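PDB 3MZY: RNA polymerase sigma-H factor from Fusobacterium nucleatum subsp. nucleatum, which probably acts as a sigma-70 family initiation factor, binding DNA and directing RNA polymerase to specific start sites before being released. Local coordinates for residues I19-S30 against D142-E153. Residues are numbered along the deposited sequence; the frame is centred on the assembly and turned at random.
Sequences IKFYDETKSSFS and DNTIQRIRKKSE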
loop_
_atom_site.group_PDB
_atom_site.type_symbol
_atom_site.label_atom_id
_atom_site.label_comp_id
_atom_site.label_asym_id
_atom_site.label_seq_id
_atom_site.Cartn_x
_atom_site.Cartn_y
_atom_site.Cartn_z
ATOM N N ILE A 19 4.825 -0.271 -4.979
ATOM C CA ILE A 19 5.797 -1.335 -4.815
ATOM C C ILE A 19 6.313 -1.863 -6.161
ATOM O O ILE A 19 7.512 -2.083 -6.317
ATOM C CB ILE A 19 5.186 -2.511 -4.006
ATOM C CG1 ILE A 19 4.809 -2.063 -2.595
ATOM C CG2 ILE A 19 6.142 -3.734 -3.971
ATOM C CD1 ILE A 19 3.864 -3.022 -1.877
ATOM N N LYS A 20 5.402 -2.064 -7.113
ATOM C CA LYS A 20 5.739 -2.639 -8.408
ATOM C C LYS A 20 6.562 -1.685 -9.272
ATOM O O LYS A 20 7.364 -2.130 -10.097
ATOM C CB LYS A 20 4.464 -3.059 -9.149
ATOM N N PHE A 21 6.376 -0.380 -9.065
ATOM C CA PHE A 21 6.929 0.637 -9.973
ATOM C C PHE A 21 8.032 1.541 -9.400
ATOM O O PHE A 21 8.519 2.432 -10.092
ATOM C CB PHE A 21 5.795 1.485 -10.564
ATOM C CG PHE A 21 5.023 0.792 -11.658
ATOM C CD1 PHE A 21 5.454 0.862 -12.985
ATOM C CD2 PHE A 21 3.861 0.077 -11.367
ATOM C CE1 PHE A 21 4.741 0.224 -14.006
ATOM C CE2 PHE A 21 3.140 -0.568 -12.374
ATOM C CZ PHE A 21 3.577 -0.497 -13.695
ATOM N N TYR A 22 8.441 1.291 -8.159
ATOM C CA TYR A 22 9.386 2.162 -7.457
ATOM C C TYR A 22 10.782 2.288 -8.098
ATOM O O TYR A 22 11.471 1.292 -8.367
ATOM C CB TYR A 22 9.490 1.757 -5.983
ATOM C CG TYR A 22 10.440 2.589 -5.140
ATOM C CD1 TYR A 22 10.335 3.987 -5.080
ATOM C CD2 TYR A 22 11.435 1.974 -4.377
ATOM C CE1 TYR A 22 11.215 4.743 -4.292
ATOM C CE2 TYR A 22 12.312 2.720 -3.589
ATOM C CZ TYR A 22 12.201 4.097 -3.549
ATOM O OH TYR A 22 13.080 4.811 -2.757
ATOM N N ASP A 23 11.163 3.541 -8.338
ATOM C CA ASP A 23 12.482 3.905 -8.818
ATOM C C ASP A 23 13.268 4.384 -7.606
ATOM O O ASP A 23 12.937 5.422 -7.015
ATOM C CB ASP A 23 12.366 5.027 -9.856
ATOM C CG ASP A 23 13.597 5.154 -10.732
ATOM O OD1 ASP A 23 14.712 5.353 -10.198
ATOM O OD2 ASP A 23 13.436 5.074 -11.967
ATOM N N GLU A 24 14.296 3.618 -7.236
ATOM C CA GLU A 24 15.100 3.896 -6.041
ATOM C C GLU A 24 15.765 5.272 -6.107
ATOM O O GLU A 24 15.914 5.950 -5.086
ATOM C CB GLU A 24 16.161 2.804 -5.843
ATOM N N THR A 25 16.146 5.675 -7.317
ATOM C CA THR A 25 16.882 6.920 -7.532
ATOM C C THR A 25 15.993 8.172 -7.575
ATOM O O THR A 25 16.481 9.287 -7.359
ATOM C CB THR A 25 17.744 6.852 -8.816
ATOM O OG1 THR A 25 16.910 6.553 -9.941
ATOM C CG2 THR A 25 18.821 5.779 -8.689
ATOM N N LYS A 26 14.701 7.990 -7.845
ATOM C CA LYS A 26 13.791 9.123 -8.033
ATOM C C LYS A 26 13.331 9.790 -6.723
ATOM O O LYS A 26 13.111 11.003 -6.693
ATOM C CB LYS A 26 12.598 8.723 -8.909
ATOM N N SER A 27 13.194 9.007 -5.651
ATOM C CA SER A 27 12.803 9.528 -4.324
ATOM C C SER A 27 12.784 8.423 -3.264
ATOM O O SER A 27 13.045 7.258 -3.568
ATOM C CB SER A 27 11.417 10.185 -4.372
ATOM O OG SER A 27 10.394 9.201 -4.328
ATOM N N SER A 28 12.456 8.801 -2.027
ATOM C CA SER A 28 12.254 7.845 -0.942
ATOM C C SER A 28 10.988 7.038 -1.218
ATOM O O SER A 28 10.063 7.521 -1.886
ATOM C CB SER A 28 12.150 8.567 0.409
ATOM O OG SER A 28 10.811 8.936 0.714
ATOM N N PHE A 29 10.934 5.814 -0.709
ATOM C CA PHE A 29 9.788 4.988 -1.000
ATOM C C PHE A 29 8.534 5.539 -0.317
ATOM O O PHE A 29 7.460 5.560 -0.915
ATOM C CB PHE A 29 10.006 3.498 -0.668
ATOM C CG PHE A 29 8.751 2.682 -0.826
ATOM C CD1 PHE A 29 8.196 2.473 -2.089
ATOM C CD2 PHE A 29 8.076 2.203 0.279
ATOM C CE1 PHE A 29 7.005 1.769 -2.243
ATOM C CE2 PHE A 29 6.872 1.501 0.132
ATOM C CZ PHE A 29 6.339 1.283 -1.134
ATOM N N SER A 30 8.692 6.001 0.920
ATOM C CA SER A 30 7.597 6.590 1.697
ATOM C C SER A 30 6.830 7.646 0.914
ATOM O O SER A 30 5.599 7.624 0.892
ATOM C CB SER A 30 8.110 7.195 3.006
ATOM O OG SER A 30 8.210 6.203 4.021
ATOM N N ASP A 142 9.259 5.101 8.943
ATOM C CA ASP A 142 9.898 4.952 7.665
ATOM C C ASP A 142 10.429 3.536 7.466
ATOM O O ASP A 142 10.272 2.959 6.397
ATOM C CB ASP A 142 11.030 5.957 7.551
ATOM C CG ASP A 142 11.660 5.957 6.194
ATOM O OD1 ASP A 142 11.020 6.457 5.247
ATOM O OD2 ASP A 142 12.800 5.457 6.077
ATOM N N ASN A 143 11.045 2.992 8.509
ATOM C CA ASN A 143 11.605 1.655 8.481
ATOM C C ASN A 143 10.532 0.577 8.401
ATOM O O ASN A 143 10.771 -0.503 7.830
ATOM C CB ASN A 143 12.480 1.431 9.714
ATOM C CG ASN A 143 13.804 2.171 9.642
ATOM O OD1 ASN A 143 14.270 2.554 8.565
ATOM N ND2 ASN A 143 14.432 2.355 10.796
ATOM N N THR A 144 9.372 0.871 8.990
ATOM C CA THR A 144 8.215 -0.018 8.954
ATOM C C THR A 144 7.595 -0.071 7.550
ATOM O O THR A 144 7.324 -1.148 7.028
ATOM C CB THR A 144 7.154 0.414 9.988
ATOM O OG1 THR A 144 7.705 0.254 11.294
ATOM C CG2 THR A 144 5.865 -0.426 9.876
ATOM N N ILE A 145 7.375 1.092 6.954
ATOM C CA ILE A 145 6.911 1.194 5.574
ATOM C C ILE A 145 7.864 0.418 4.664
ATOM O O ILE A 145 7.436 -0.204 3.690
ATOM C CB ILE A 145 6.848 2.666 5.130
ATOM C CG1 ILE A 145 5.686 3.377 5.837
ATOM C CG2 ILE A 145 6.738 2.784 3.618
ATOM C CD1 ILE A 145 5.588 4.884 5.587
ATOM N N GLN A 146 9.144 0.447 5.009
ATOM C CA GLN A 146 10.172 -0.163 4.205
ATOM C C GLN A 146 10.121 -1.685 4.359
ATOM O O GLN A 146 10.337 -2.418 3.391
ATOM C CB GLN A 146 11.542 0.383 4.606
ATOM C CG GLN A 146 12.673 0.008 3.655
ATOM C CD GLN A 146 12.713 0.910 2.432
ATOM O OE1 GLN A 146 12.311 2.081 2.492
ATOM N NE2 GLN A 146 13.194 0.369 1.312
ATOM N N ARG A 147 9.842 -2.150 5.577
ATOM C CA ARG A 147 9.627 -3.584 5.830
ATOM C C ARG A 147 8.377 -4.082 5.144
ATOM O O ARG A 147 8.372 -5.182 4.602
ATOM C CB ARG A 147 9.502 -3.884 7.321
ATOM C CG ARG A 147 10.798 -3.951 8.070
ATOM C CD ARG A 147 10.592 -4.706 9.381
ATOM N NE ARG A 147 9.481 -4.196 10.191
ATOM C CZ ARG A 147 9.504 -3.034 10.855
ATOM N NH1 ARG A 147 10.580 -2.260 10.777
ATOM N NH2 ARG A 147 8.450 -2.632 11.574
ATOM N N ILE A 148 7.315 -3.275 5.166
ATOM C CA ILE A 148 6.079 -3.607 4.427
ATOM C C ILE A 148 6.389 -3.802 2.925
ATOM O O ILE A 148 5.903 -4.751 2.296
ATOM C CB ILE A 148 4.952 -2.546 4.644
ATOM C CG1 ILE A 148 4.489 -2.537 6.105
ATOM C CG2 ILE A 148 3.763 -2.807 3.711
ATOM C CD1 ILE A 148 3.624 -1.337 6.486
ATOM N N ARG A 149 7.200 -2.899 2.371
ATOM C CA ARG A 149 7.682 -2.990 0.991
ATOM C C ARG A 149 8.450 -4.290 0.684
ATOM O O ARG A 149 8.051 -5.028 -0.199
ATOM C CB ARG A 149 8.555 -1.776 0.648
ATOM C CG ARG A 149 9.120 -1.791 -0.764
ATOM C CD ARG A 149 10.341 -0.905 -0.892
ATOM N NE ARG A 149 11.172 -1.293 -2.030
ATOM C CZ ARG A 149 12.282 -0.656 -2.402
ATOM N NH1 ARG A 149 12.708 0.407 -1.722
ATOM N NH2 ARG A 149 12.974 -1.078 -3.457
ATOM N N LYS A 150 9.546 -4.553 1.394
ATOM C CA LYS A 150 10.369 -5.724 1.124
ATOM C C LYS A 150 9.567 -7.027 1.297
ATOM O O LYS A 150 9.622 -7.905 0.438
ATOM C CB LYS A 150 11.646 -5.731 1.984
ATOM N N LYS A 151 8.795 -7.127 2.380
ATOM C CA LYS A 151 8.007 -8.332 2.644
ATOM C C LYS A 151 6.931 -8.526 1.601
ATOM O O LYS A 151 6.627 -9.664 1.212
ATOM C CB LYS A 151 7.408 -8.317 4.052
ATOM C CG LYS A 151 8.456 -8.564 5.137
ATOM C CD LYS A 151 7.902 -8.205 6.503
ATOM C CE LYS A 151 9.012 -8.266 7.543
ATOM N NZ LYS A 151 8.492 -8.088 8.915
ATOM N N SER A 152 6.376 -7.414 1.130
ATOM C CA SER A 152 5.386 -7.462 0.051
ATOM C C SER A 152 6.022 -7.846 -1.281
ATOM O O SER A 152 5.463 -8.680 -1.994
ATOM C CB SER A 152 4.603 -6.139 -0.057
ATOM O OG SER A 152 3.837 -5.921 1.121
ATOM N N GLU A 153 7.179 -7.248 -1.598
ATOM C CA GLU A 153 7.980 -7.619 -2.771
ATOM C C GLU A 153 8.189 -9.117 -2.836
ATOM O O GLU A 153 7.874 -9.741 -3.842
ATOM C CB GLU A 153 9.355 -6.946 -2.759
ATOM C CG GLU A 153 9.461 -5.717 -3.628
ATOM C CD GLU A 153 10.814 -5.026 -3.506
ATOM O OE1 GLU A 153 11.807 -5.565 -4.046
ATOM O OE2 GLU A 153 10.880 -3.937 -2.876
#
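Arg-149 reaches from helix 138-159 across the ring of Phe-29, laying its CD over one face, 4.0 Å from the ring centroid: a CH-pi contact. CB of the same arginine packs against Phe-29 CE2, and CG2 of Ile-145 comes in obliquely to Phe-29 CD2 at 3.6 Å. This is the tight part of the contact. One turn further along helix 138-159, CB of Ser-152 receives CD1 of the buried Ile-19 at 3.7 Å, while CG2 of Ile-19 meets CG of Glu-153 at an oblique crossing. The Ser-152 hydroxyl turns back to its own helix and bonds Ile-148 O, and Phe-102 and Phe-105 of helix 91-109 close in on that serine.

Residues 19-30 run from the end of helix 8-21 through a loop into the start of helix 29-50, within sigma-70 region 2. Helix 138-159, probably the second, recognition helix of a helix-turn-helix as in region 4 of sigma-70 factors, packs against both helix ends. Ser-28 stands at the N-cap of helix 29-50. Two residues on, Ser-30 OG donates to Asp-142 OD1 at 3.1 Å, meeting the oxygen on its anti side but 32° out of the carboxylate plane; Tyr-127 also touches this serine.

The partly exposed side is polar and is carried by Tyr-22, Arg-149 and Glu-153. With CG anti to the backbone N (chi1 179°) and an extended chain, Arg-149 carries its guanidinium past Phe-29 to the rim of Tyr-22, where the two planes stand 81° apart. The tyrosine edge thus points at one guanidinium face, with CD2 3.4 Å from Arg-149 CZ. A salt bridge from Arg-149 NE to Glu-153 OE2, 2.8 Å long, helps fix the head group, and Tyr-22 OH is tied to Ser-27 O inside the loop. Beyond them the packing is loose: residues 23-27 stand clear of helix 138-159.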